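Local coordinates for cytochrome cL (Hyphomicrobium denitrificans, PDB 2D0W), which carries electrons through a covalently bound heme and probably serves as the electron acceptor of methanol dehydrogenase in periplasmic methanol oxidation, at residues A[75-80]-A[122-128]; A[85-89]-A[133-137]; A[50-55]-A[117-122]. One frame throughout, in Å; residues are numbered along the deposited sequence.

Contact 1 (A[75-80]-A[122-128]). With ZN (zinc ion), chain E; HEM (protoporphyrin IX containing Fe), chain H.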
# COMPACT_ATOMS: atom_id res chain seq x y z
N LEU A 75 10.65 -2.95 2.30
CA LEU A 75 9.48 -2.96 1.47
C LEU A 75 9.74 -2.00 0.33
O LEU A 75 8.86 -1.78 -0.51
CB LEU A 75 8.25 -2.52 2.28
CG LEU A 75 7.86 -3.32 3.52
CD1 LEU A 75 6.64 -2.70 4.29
CD2 LEU A 75 7.54 -4.77 3.07
N ASN A 76 10.95 -1.45 0.28
CA ASN A 76 11.23 -0.34 -0.61
C ASN A 76 12.13 -0.80 -1.78
O ASN A 76 12.67 0.01 -2.52
CB ASN A 76 11.88 0.80 0.18
CG ASN A 76 13.27 0.43 0.66
OD1 ASN A 76 13.66 -0.75 0.63
ND2 ASN A 76 14.01 1.41 1.12
N ASP A 77 12.27 -2.11 -1.93
CA ASP A 77 13.13 -2.64 -3.00
C ASP A 77 12.40 -3.53 -3.99
O ASP A 77 11.18 -3.71 -3.87
CB ASP A 77 14.42 -3.24 -2.40
CG ASP A 77 14.19 -4.50 -1.60
OD1 ASP A 77 15.21 -5.06 -1.12
OD2 ASP A 77 13.03 -4.93 -1.44
N SER A 78 13.11 -4.09 -4.97
CA SER A 78 12.49 -4.81 -6.07
C SER A 78 12.23 -6.19 -5.69
O SER A 78 11.49 -6.90 -6.36
CB SER A 78 13.35 -4.81 -7.34
OG SER A 78 14.68 -5.22 -7.07
N TYR A 79 12.84 -6.62 -4.59
CA TYR A 79 12.70 -7.99 -4.18
C TYR A 79 11.53 -8.30 -3.24
O TYR A 79 11.37 -7.63 -2.24
CB TYR A 79 14.01 -8.47 -3.55
CG TYR A 79 13.90 -9.90 -3.20
CD1 TYR A 79 14.24 -10.88 -4.14
CD2 TYR A 79 13.41 -10.30 -1.95
CE1 TYR A 79 14.12 -12.20 -3.83
CE2 TYR A 79 13.26 -11.64 -1.64
CZ TYR A 79 13.64 -12.58 -2.60
OH TYR A 79 13.51 -13.93 -2.37
N TRP A 80 10.72 -9.32 -3.55
CA TRP A 80 9.59 -9.70 -2.68
C TRP A 80 9.63 -11.17 -2.31
O TRP A 80 9.76 -12.05 -3.17
CB TRP A 80 8.25 -9.39 -3.35
CG TRP A 80 8.09 -7.96 -3.66
CD1 TRP A 80 8.46 -7.31 -4.80
CD2 TRP A 80 7.55 -6.96 -2.80
NE1 TRP A 80 8.17 -5.97 -4.71
CE2 TRP A 80 7.61 -5.73 -3.49
CE3 TRP A 80 7.03 -6.97 -1.50
CZ2 TRP A 80 7.17 -4.53 -2.93
CZ3 TRP A 80 6.60 -5.79 -0.95
CH2 TRP A 80 6.66 -4.58 -1.66
N ILE A 122 3.40 2.75 0.51
CA ILE A 122 4.36 1.68 0.26
C ILE A 122 4.91 1.70 -1.17
O ILE A 122 6.11 1.53 -1.37
CB ILE A 122 3.77 0.26 0.64
CG1 ILE A 122 3.47 0.19 2.15
CG2 ILE A 122 4.71 -0.87 0.13
CD1 ILE A 122 2.57 -1.02 2.53
N ARG A 123 4.06 1.92 -2.16
CA ARG A 123 4.55 2.05 -3.55
C ARG A 123 5.46 3.26 -3.69
O ARG A 123 6.48 3.21 -4.43
CB ARG A 123 3.40 2.13 -4.56
CG ARG A 123 2.41 0.90 -4.53
CD ARG A 123 3.21 -0.37 -4.58
NE ARG A 123 2.31 -1.48 -4.82
CZ ARG A 123 2.62 -2.76 -4.72
NH1 ARG A 123 3.81 -3.14 -4.34
NH2 ARG A 123 1.69 -3.67 -4.99
N HIS A 124 5.09 4.35 -3.04
CA HIS A 124 5.85 5.64 -3.19
C HIS A 124 7.31 5.64 -2.69
O HIS A 124 8.16 6.38 -3.21
CB HIS A 124 5.10 6.81 -2.51
CG HIS A 124 5.66 8.16 -2.88
ND1 HIS A 124 5.48 8.74 -4.12
CD2 HIS A 124 6.38 9.05 -2.16
CE1 HIS A 124 6.08 9.92 -4.15
NE2 HIS A 124 6.65 10.12 -2.97
N ILE A 125 7.56 4.84 -1.64
CA ILE A 125 8.88 4.71 -1.00
C ILE A 125 9.89 3.78 -1.70
O ILE A 125 11.05 3.71 -1.28
CB ILE A 125 8.76 4.33 0.55
CG1 ILE A 125 8.02 2.99 0.80
CG2 ILE A 125 8.11 5.48 1.37
CD1 ILE A 125 7.76 2.72 2.31
N GLN A 126 9.42 3.11 -2.76
CA GLN A 126 10.26 2.34 -3.70
C GLN A 126 11.44 3.17 -4.18
O GLN A 126 11.30 4.31 -4.53
CB GLN A 126 9.43 1.90 -4.91
CG GLN A 126 10.15 0.98 -5.89
CD GLN A 126 10.67 -0.31 -5.24
OE1 GLN A 126 11.71 -0.84 -5.64
NE2 GLN A 126 9.93 -0.83 -4.26
N LYS A 127 12.62 2.56 -4.16
CA LYS A 127 13.84 3.26 -4.51
C LYS A 127 14.70 2.46 -5.51
O LYS A 127 15.76 2.92 -5.90
CB LYS A 127 14.63 3.63 -3.23
CG LYS A 127 14.95 2.47 -2.26
CD LYS A 127 16.17 1.63 -2.72
CE LYS A 127 16.23 0.28 -2.00
NZ LYS A 127 17.15 -0.77 -2.58
N ASP A 128 14.22 1.28 -5.92
CA ASP A 128 14.82 0.48 -6.99
C ASP A 128 14.13 0.79 -8.32
O ASP A 128 13.09 1.46 -8.34
CB ASP A 128 14.66 -1.02 -6.71
CG ASP A 128 15.62 -1.54 -5.62
OD1 ASP A 128 16.51 -0.80 -5.17
OD2 ASP A 128 15.45 -2.71 -5.21
ZN ZN E . 11.62 -6.32 -0.35
CHA HEM H . 6.26 -9.34 5.89
CHB HEM H . 3.80 -5.17 5.30
CHC HEM H . 3.44 -4.48 10.11
CHD HEM H . 6.87 -7.89 10.56
C1A HEM H . 5.55 -8.31 5.27
C2A HEM H . 5.19 -8.18 3.86
C3A HEM H . 4.54 -7.02 3.71
C4A HEM H . 4.43 -6.36 5.01
CMA HEM H . 3.98 -6.41 2.39
CAA HEM H . 5.57 -9.18 2.74
CBA HEM H . 6.96 -8.75 2.25
CGA HEM H . 7.41 -9.53 1.02
O1A HEM H . 6.57 -10.18 0.36
O2A HEM H . 8.63 -9.50 0.72
C1B HEM H . 3.44 -4.64 6.54
C2B HEM H . 2.65 -3.45 6.87
C3B HEM H . 2.50 -3.33 8.10
C4B HEM H . 3.24 -4.35 8.78
CMB HEM H . 2.17 -2.50 5.77
CAB HEM H . 1.47 -2.44 8.81
CBB HEM H . 0.21 -2.48 8.48
C1C HEM H . 4.37 -5.33 10.67
C2C HEM H . 4.60 -5.58 12.10
C3C HEM H . 5.58 -6.46 12.21
C4C HEM H . 5.92 -6.93 10.86
CMC HEM H . 4.18 -4.54 13.14
CAC HEM H . 6.46 -6.85 13.44
CBC HEM H . 5.84 -7.06 14.56
C1D HEM H . 6.98 -8.66 9.42
C2D HEM H . 7.73 -9.90 9.29
C3D HEM H . 7.54 -10.35 7.85
C4D HEM H . 6.70 -9.35 7.22
CMD HEM H . 8.56 -10.60 10.41
CAD HEM H . 8.09 -11.64 7.13
CBD HEM H . 6.86 -12.56 7.11
CGD HEM H . 6.98 -13.71 6.14
O1D HEM H . 6.01 -14.47 5.97
O2D HEM H . 8.05 -13.84 5.52
NA HEM H . 5.08 -7.18 5.90
NB HEM H . 3.82 -5.09 7.79
NC HEM H . 5.16 -6.21 9.94
ND HEM H . 6.42 -8.38 8.18
FE HEM H . 5.03 -6.75 7.96
O HOH W 1 7.84 -0.19 -2.41
O HOH W 2 12.58 4.30 0.73
O HOH W 3 17.34 -2.78 -0.69
O HOH W 4 10.12 -4.73 -1.44
O HOH W 5 11.13 -8.44 1.00
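D128 meets S78 with one carboxylate oxygen. The backbone N of S78 donates to D128 OD2 at 2.7 Å, on the anti side of the carboxylate and 26° out of its plane. The other oxygen, OD1, takes a salt bridge from K127 NZ on its syn side. Both carboxylate oxygens are thus engaged.

Q126 bends at chi2 (58°), which brings its amide back to the loop. Its NE2 donates to D77 O over 3.2 Å. D77 O lies near the amide plane of Q126, but the nitrogen sits above the carbonyl plane of D77. A water bonded to NE2 also bridges L75 O and I122 O. The backbone adds K127 N to N76 O at 3.0 Å. Beside that bond the K127 chain slants across the N76 amide, with K127 CG 3.7 Å from N76 ND2.

D77 sends its own carboxylate away from 122-128, and OD2 binds a zinc ion at 2.3 Å. Y79 O, G74 O and two waters complete the zinc shell. W80 CZ2 comes up to the guanidinium edge of R123, the two planes 85° apart; R123 NH1 itself is bonded to N85 O.

The contact joins the C-terminal part of helix 112-124 and the residues after it to the heme-lining loop between helices 60-63 and 88-97. L75 and I122 both reach the heme, and I122 also packs on helix 88-97.

Contact 2 (A[85-89]-A[133-137]). With HEM (protoporphyrin IX containing Fe), chain H.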
# COMPACT_ATOMS: atom_id res chain seq x y z
N ASN A 85 3.05 -9.66 -4.33
CA ASN A 85 3.10 -8.35 -3.68
C ASN A 85 3.53 -7.20 -4.63
O ASN A 85 3.49 -6.05 -4.26
CB ASN A 85 3.94 -8.39 -2.39
CG ASN A 85 3.22 -9.11 -1.22
OD1 ASN A 85 1.97 -9.16 -1.15
ND2 ASN A 85 4.02 -9.64 -0.27
N THR A 86 3.94 -7.56 -5.86
CA THR A 86 4.13 -6.59 -6.95
C THR A 86 2.78 -6.13 -7.56
O THR A 86 2.74 -5.23 -8.41
CB THR A 86 5.07 -7.16 -8.08
OG1 THR A 86 4.46 -8.29 -8.74
CG2 THR A 86 6.44 -7.57 -7.55
N THR A 87 1.69 -6.78 -7.18
CA THR A 87 0.34 -6.32 -7.53
C THR A 87 -0.30 -5.71 -6.28
O THR A 87 -0.00 -6.16 -5.14
CB THR A 87 -0.54 -7.49 -8.09
OG1 THR A 87 -0.90 -8.38 -7.04
CG2 THR A 87 0.25 -8.31 -9.12
N ASP A 88 -1.19 -4.73 -6.47
CA ASP A 88 -1.89 -4.13 -5.32
C ASP A 88 -2.76 -5.16 -4.66
O ASP A 88 -2.90 -5.14 -3.45
CB ASP A 88 -2.72 -2.90 -5.72
CG ASP A 88 -1.84 -1.73 -6.15
OD1 ASP A 88 -2.35 -0.85 -6.85
OD2 ASP A 88 -0.65 -1.71 -5.85
N LYS A 89 -3.32 -6.08 -5.45
CA LYS A 89 -4.19 -7.12 -4.87
C LYS A 89 -3.43 -7.99 -3.88
O LYS A 89 -3.96 -8.29 -2.79
CB LYS A 89 -4.84 -7.96 -5.95
CG LYS A 89 -6.09 -8.66 -5.48
CD LYS A 89 -5.84 -10.11 -5.24
CE LYS A 89 -6.55 -10.97 -6.25
NZ LYS A 89 -7.97 -11.04 -5.92
N ALA A 133 7.74 -2.87 -12.89
CA ALA A 133 6.81 -2.81 -11.76
C ALA A 133 5.41 -3.20 -12.16
O ALA A 133 4.79 -2.54 -12.97
CB ALA A 133 6.84 -1.40 -11.11
N ASP A 134 4.90 -4.30 -11.60
CA ASP A 134 3.52 -4.75 -11.88
C ASP A 134 2.43 -3.80 -11.36
O ASP A 134 1.26 -3.92 -11.78
CB ASP A 134 3.27 -6.17 -11.33
CG ASP A 134 4.17 -7.21 -11.95
OD1 ASP A 134 5.01 -6.87 -12.82
OD2 ASP A 134 4.05 -8.39 -11.56
N TRP A 135 2.78 -2.87 -10.47
CA TRP A 135 1.80 -1.97 -9.80
C TRP A 135 1.70 -0.56 -10.37
O TRP A 135 0.92 0.28 -9.86
CB TRP A 135 2.13 -1.82 -8.30
CG TRP A 135 3.41 -1.02 -8.04
CD1 TRP A 135 3.53 0.34 -7.90
CD2 TRP A 135 4.71 -1.56 -7.86
NE1 TRP A 135 4.84 0.69 -7.70
CE2 TRP A 135 5.58 -0.46 -7.64
CE3 TRP A 135 5.24 -2.85 -7.87
CZ2 TRP A 135 6.96 -0.63 -7.44
CZ3 TRP A 135 6.60 -3.01 -7.67
CH2 TRP A 135 7.45 -1.91 -7.47
N LEU A 136 2.54 -0.27 -11.37
CA LEU A 136 2.45 1.04 -12.07
C LEU A 136 2.00 0.85 -13.50
O LEU A 136 2.42 -0.07 -14.16
CB LEU A 136 3.81 1.77 -12.07
CG LEU A 136 4.45 2.16 -10.72
CD1 LEU A 136 5.86 2.63 -10.94
CD2 LEU A 136 3.62 3.25 -10.15
N SER A 137 1.16 1.76 -13.98
CA SER A 137 0.83 1.82 -15.40
C SER A 137 2.00 2.30 -16.24
O SER A 137 3.02 2.78 -15.73
CB SER A 137 -0.33 2.79 -15.65
OG SER A 137 0.10 4.15 -15.53
CHA HEM H . 6.26 -9.34 5.89
CHB HEM H . 3.80 -5.17 5.30
CHC HEM H . 3.44 -4.48 10.11
CHD HEM H . 6.87 -7.89 10.56
C1A HEM H . 5.55 -8.31 5.27
C2A HEM H . 5.19 -8.18 3.86
C3A HEM H . 4.54 -7.02 3.71
C4A HEM H . 4.43 -6.36 5.01
CMA HEM H . 3.98 -6.41 2.39
CAA HEM H . 5.57 -9.18 2.74
CBA HEM H . 6.96 -8.75 2.25
CGA HEM H . 7.41 -9.53 1.02
O1A HEM H . 6.57 -10.18 0.36
O2A HEM H . 8.63 -9.50 0.72
C1B HEM H . 3.44 -4.64 6.54
C2B HEM H . 2.65 -3.45 6.87
C3B HEM H . 2.50 -3.33 8.10
C4B HEM H . 3.24 -4.35 8.78
CMB HEM H . 2.17 -2.50 5.77
CAB HEM H . 1.47 -2.44 8.81
CBB HEM H . 0.21 -2.48 8.48
C1C HEM H . 4.37 -5.33 10.67
C2C HEM H . 4.60 -5.58 12.10
C3C HEM H . 5.58 -6.46 12.21
C4C HEM H . 5.92 -6.93 10.86
CMC HEM H . 4.18 -4.54 13.14
CAC HEM H . 6.46 -6.85 13.44
CBC HEM H . 5.84 -7.06 14.56
C1D HEM H . 6.98 -8.66 9.42
C2D HEM H . 7.73 -9.90 9.29
C3D HEM H . 7.54 -10.35 7.85
C4D HEM H . 6.70 -9.35 7.22
CMD HEM H . 8.56 -10.60 10.41
CAD HEM H . 8.09 -11.64 7.13
CBD HEM H . 6.86 -12.56 7.11
CGD HEM H . 6.98 -13.71 6.14
O1D HEM H . 6.01 -14.47 5.97
O2D HEM H . 8.05 -13.84 5.52
NA HEM H . 5.08 -7.18 5.90
NB HEM H . 3.82 -5.09 7.79
NC HEM H . 5.16 -6.21 9.94
ND HEM H . 6.42 -8.38 8.18
FE HEM H . 5.03 -6.75 7.96
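T86 and D134 make the close part of this contact, with W135 packed beside them. T86 OG1 lies 2.9 Å from D134 OD2. The same hydroxyl also has P83 O within its reach as a partner. The D134 CB lies close over T86 O, at 3.1 Å. The indole of W135 presents its edge to that carbonyl, with T86 O in the ring plane and 3.5 Å from CE3. CG of W135 sits between the backbone N and the carbonyl carbon (chi1 69°), and this brings CE3 beside T86. A133 CB lies over one face of the same ring, within the type I turn from A133 to L136.

The fit is looser on the outer side. There T87 CG2 comes only to 4.3 Å from D134 CB, and D134 is exposed. On the inner, buried side D88 OD2 stands 3.7 Å from W135 CB, but its main partner is R123, by a salt bridge. N85, also buried, points away from the turn and donates from ND2 to heme O1A at 2.7 Å.

The contact joins the start of helix 88-97, N-capped by T87, to the loop between helices 112-124 and 138-143. R123 of helix 112-124 also packs on W135.

Contact 3 (A[50-55]-A[117-122])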
# COMPACT_ATOMS: atom_id res chain seq x y z
N LYS A 50 -1.34 10.88 4.42
CA LYS A 50 -2.14 9.97 5.21
C LYS A 50 -1.59 8.51 5.19
O LYS A 50 -1.46 7.88 6.26
CB LYS A 50 -3.60 10.03 4.85
CG LYS A 50 -4.44 9.04 5.66
CD LYS A 50 -4.90 9.67 6.93
CE LYS A 50 -5.45 8.59 7.87
NZ LYS A 50 -5.77 9.15 9.20
N GLY A 51 -1.19 8.03 4.02
CA GLY A 51 -0.56 6.70 3.93
C GLY A 51 0.65 6.63 4.81
O GLY A 51 0.82 5.67 5.55
N GLU A 52 1.49 7.68 4.78
CA GLU A 52 2.70 7.73 5.62
C GLU A 52 2.40 7.73 7.11
O GLU A 52 3.06 7.01 7.88
CB GLU A 52 3.53 8.98 5.31
CG GLU A 52 4.71 9.15 6.21
CD GLU A 52 5.40 10.49 5.97
OE1 GLU A 52 4.70 11.47 5.73
OE2 GLU A 52 6.64 10.55 6.04
N GLU A 53 1.39 8.51 7.54
CA GLU A 53 1.08 8.50 8.99
C GLU A 53 0.65 7.11 9.50
O GLU A 53 1.05 6.70 10.58
CB GLU A 53 0.11 9.63 9.44
CG GLU A 53 -1.14 9.80 8.63
CD GLU A 53 -1.84 11.18 8.87
OE1 GLU A 53 -2.37 11.39 9.98
OE2 GLU A 53 -1.88 12.02 7.92
N ILE A 54 -0.19 6.42 8.73
CA ILE A 54 -0.66 5.06 9.05
C ILE A 54 0.54 4.12 9.14
O ILE A 54 0.73 3.43 10.16
CB ILE A 54 -1.66 4.58 7.96
CG1 ILE A 54 -2.96 5.37 8.06
CG2 ILE A 54 -1.94 3.05 8.07
CD1 ILE A 54 -3.82 5.18 6.80
N TYR A 55 1.40 4.19 8.12
CA TYR A 55 2.64 3.40 8.03
C TYR A 55 3.57 3.58 9.23
O TYR A 55 4.10 2.61 9.85
CB TYR A 55 3.40 3.73 6.71
CG TYR A 55 4.68 2.97 6.65
CD1 TYR A 55 4.72 1.67 6.11
CD2 TYR A 55 5.85 3.51 7.18
CE1 TYR A 55 5.88 0.92 6.11
CE2 TYR A 55 7.04 2.76 7.13
CZ TYR A 55 7.01 1.45 6.63
OH TYR A 55 8.13 0.68 6.58
N LYS A 117 -4.57 3.91 1.03
CA LYS A 117 -3.62 5.02 1.13
C LYS A 117 -2.29 4.51 1.69
O LYS A 117 -1.21 4.93 1.34
CB LYS A 117 -4.17 6.10 2.07
CG LYS A 117 -5.38 6.89 1.52
CD LYS A 117 -5.90 7.81 2.65
CE LYS A 117 -6.90 8.81 2.17
NZ LYS A 117 -8.02 8.07 1.60
N LEU A 118 -2.40 3.58 2.61
CA LEU A 118 -1.20 2.88 3.10
C LEU A 118 -0.44 2.23 1.94
O LEU A 118 0.78 2.34 1.84
CB LEU A 118 -1.61 1.80 4.11
CG LEU A 118 -0.52 0.83 4.58
CD1 LEU A 118 0.72 1.56 5.11
CD2 LEU A 118 -1.14 -0.18 5.61
N ILE A 119 -1.17 1.53 1.09
CA ILE A 119 -0.52 0.82 -0.05
C ILE A 119 0.12 1.88 -1.01
O ILE A 119 1.24 1.72 -1.48
CB ILE A 119 -1.56 -0.06 -0.75
CG1 ILE A 119 -1.86 -1.29 0.10
CG2 ILE A 119 -1.12 -0.47 -2.19
CD1 ILE A 119 -3.12 -2.13 -0.35
N ALA A 120 -0.56 3.00 -1.24
CA ALA A 120 0.01 4.08 -2.09
C ALA A 120 1.32 4.56 -1.51
O ALA A 120 2.26 4.85 -2.25
CB ALA A 120 -0.95 5.27 -2.23
N TRP A 121 1.38 4.65 -0.19
CA TRP A 121 2.65 5.08 0.49
C TRP A 121 3.73 4.04 0.27
O TRP A 121 4.86 4.40 -0.02
CB TRP A 121 2.51 5.28 2.01
CG TRP A 121 3.79 5.71 2.70
CD1 TRP A 121 4.49 5.02 3.68
CD2 TRP A 121 4.53 6.89 2.44
NE1 TRP A 121 5.60 5.74 4.05
CE2 TRP A 121 5.65 6.88 3.31
CE3 TRP A 121 4.35 7.97 1.57
CZ2 TRP A 121 6.61 7.92 3.31
CZ3 TRP A 121 5.32 9.01 1.57
CH2 TRP A 121 6.43 8.96 2.44
N ILE A 122 3.40 2.75 0.51
CA ILE A 122 4.36 1.68 0.26
C ILE A 122 4.91 1.70 -1.17
O ILE A 122 6.11 1.53 -1.37
CB ILE A 122 3.77 0.26 0.64
CG1 ILE A 122 3.47 0.19 2.15
CG2 ILE A 122 4.71 -0.87 0.13
CD1 ILE A 122 2.57 -1.02 2.53
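This is a close, nearly perpendicular helix crossing in the core of the cytochrome c fold, where the N-terminal helix 48-58 packs on the C-terminal helix 112-124 of the heme domain. The axes of 50-55 and 117-122 approach to 7.4 Å and cross at -92°. Such a pairing of first and last helices is a hallmark of class I cytochromes c.

G51 makes the close approach possible. Its CA lies 3.2 Å from K117 O in a CA-H...O contact, and a side chain at this position would collide with K117 O and W121 CB.

W121 lies one turn on from K117. Its CG is anti to the backbone N (chi1 180°), which lays the indole along helix 48-58. One face receives E52: the CA stands 3.6 Å over the centroid of the five-membered ring, almost on its normal, and CB follows over the ring system. The E52 chain then runs out extended to the six-membered ring, and OE2 accepts a bond from W152 NE1. Y55 comes to the CD1 end of the indole, its CB 3.5 Å from W121 CD1. The two rings meet obliquely, planes at 55°. NE1 of W121 is buried here without a polar partner in the model. Replacing W121 by an alanine removes the indole, and is likely to open a gap against E52 and leave the Y55 ring freer to shift.

One turn back from W121, L118 CD1 meets the Y55 ring at its edge and lies 3.8 Å from Y55 CB. L118 CD2 rests on I54 CG2. At the rim K50 CG and K117 CD touch, while K117 NZ pairs with D113.

The Y55 ring packs against H63, an axial ligand of the heme iron on helix 60-63, and its OH is hydrogen-bonded to G64 O. L118 touches the heme, and I119 packs on helix 88-97.

Overall arrangement
From the N terminus, residues 50-55 come first, on helix 48-58. Contact 3 closes the longest loop, back from 117-122, and brings helix 48-58 onto helix 112-124. The 75-80 loop follows and is closed by contact 1 at 122-128; then 85-89 is closed by contact 2 at 133-137. The segments alternate, so all three loops cross one another and none encloses another. Helix 112-124 is common to contacts 1 and 3, which share I122. Contacts 1 and 2 meet at R123. Contacts 1 and 3 touch where L75 packs on Y55, and contacts 2 and 3 where D88 meets I119.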